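Local coordinates for protein lysine-specific demethylase REF6 (Arabidopsis thaliana, PDB 6A58) that removes methyl groups from a repressive histone H3 mark to activate genes and binds specific DNA sequences through its C-terminal zinc fingers, at residues Phe34-Glu37 against Lys38-Met41. Residues are numbered along the deposited sequence; the frame is centred on the assembly and turned at random.
Sequences FSSE and KQLM
S36, at the N-cap position of helix 37-44, accepts the backbone N-H of Q39 at its hydroxyl (S36 OG to Q39 N 3.3 Å, 161° at the hydrogen). The chi1 of 63° sets OG between the backbone N and the carbonyl carbon of S36, from where it faces the first turn; Q39 CG (3.5 Å) and K38 CB (3.6 Å) also lie against S36 OG. Two backbone bonds begin the helix behind the cap: L40 N gives its hydrogen to S36 O (3.2 Å) and M41 N to E37 O at 2.8 Å. M41 CG lies against that same E37 O at 3.3 Å, and the chain, bent at chi3, brings CE back beside E37 O and CG, while the E37 carboxylate leads away from the contact.

F34, the last residue of strand 33-34, packs its ring against Q39 and L40 of the same turn. Q39 O sits over one ring face, displaced toward the rim, 3.9 Å from F34 CD1. L40 crosses the ring at about a right angle, its CD1 meeting F34 CD2 obliquely at 3.9 Å. The ring also meets that of H43, a ligand of the first zinc ion, while L40 and E37 touch Y23, whose backbone is hydrogen-bonded to F34. The contact thus joins the two-stranded hairpin to the helix in the first finger, predicted to be a degenerate C2H2 type, whose zinc is held by C25, C30, H43 and H60. Cut back to an alanine here, the F34 site would probably open a gap beside L40 CD1 and lose the ring packed against the zinc ligand H43. The chemistry divides the work: a serine hydroxyl satisfies an amide of the first helical turn, and apolar packing of phenylalanine and leucine ties that turn to the hairpin next to the metal.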
# COMPACT_ATOMS: atom_id res chain seq x y z
N PHE A 34 1.47 -1.69 -21.88
CA PHE A 34 0.51 -0.87 -22.64
C PHE A 34 0.03 -1.57 -23.90
O PHE A 34 0.73 -2.41 -24.46
CB PHE A 34 1.14 0.49 -22.95
CG PHE A 34 1.57 1.21 -21.72
CD1 PHE A 34 0.67 2.00 -21.03
CD2 PHE A 34 2.83 0.98 -21.17
CE1 PHE A 34 1.04 2.61 -19.84
CE2 PHE A 34 3.19 1.57 -19.97
CZ PHE A 34 2.29 2.39 -19.31
N SER A 35 -1.18 -1.21 -24.34
CA SER A 35 -1.81 -1.81 -25.52
C SER A 35 -1.17 -1.37 -26.83
O SER A 35 -1.31 -2.07 -27.85
CB SER A 35 -3.30 -1.47 -25.54
OG SER A 35 -3.95 -1.91 -24.35
N SER A 36 -0.47 -0.24 -26.83
CA SER A 36 0.17 0.29 -28.03
C SER A 36 1.48 0.99 -27.71
O SER A 36 1.70 1.41 -26.57
CB SER A 36 -0.78 1.28 -28.71
OG SER A 36 -1.02 2.39 -27.87
N GLU A 37 2.33 1.14 -28.73
CA GLU A 37 3.56 1.90 -28.59
C GLU A 37 3.27 3.36 -28.23
O GLU A 37 4.01 3.97 -27.47
CB GLU A 37 4.41 1.85 -29.87
CG GLU A 37 5.80 2.42 -29.69
CD GLU A 37 6.70 2.25 -30.90
OE1 GLU A 37 6.19 2.26 -32.05
OE2 GLU A 37 7.92 2.11 -30.71
N LYS A 38 2.19 3.90 -28.80
CA LYS A 38 1.71 5.24 -28.49
C LYS A 38 1.58 5.48 -26.99
O LYS A 38 2.13 6.45 -26.46
CB LYS A 38 0.35 5.46 -29.16
CG LYS A 38 -0.27 6.82 -28.90
CD LYS A 38 -1.57 6.97 -29.68
CE LYS A 38 -1.91 8.42 -29.92
NZ LYS A 38 -1.07 9.03 -30.99
N GLN A 39 0.87 4.59 -26.31
CA GLN A 39 0.65 4.74 -24.87
C GLN A 39 1.92 4.48 -24.06
O GLN A 39 2.09 5.06 -22.98
CB GLN A 39 -0.51 3.86 -24.40
CG GLN A 39 -1.85 4.26 -25.02
CD GLN A 39 -2.28 5.69 -24.72
OE1 GLN A 39 -1.92 6.25 -23.68
NE2 GLN A 39 -3.03 6.28 -25.64
N LEU A 40 2.82 3.65 -24.57
CA LEU A 40 4.14 3.49 -23.96
C LEU A 40 4.96 4.78 -24.07
O LEU A 40 5.63 5.17 -23.12
CB LEU A 40 4.91 2.32 -24.59
CG LEU A 40 6.35 2.13 -24.09
CD1 LEU A 40 6.36 1.83 -22.60
CD2 LEU A 40 7.07 1.04 -24.88
N MET A 41 4.93 5.43 -25.24
CA MET A 41 5.64 6.70 -25.43
C MET A 41 5.11 7.80 -24.50
O MET A 41 5.89 8.54 -23.90
CB MET A 41 5.55 7.16 -26.88
CG MET A 41 6.37 6.30 -27.84
SD MET A 41 6.33 6.90 -29.54
CE MET A 41 4.79 6.26 -30.16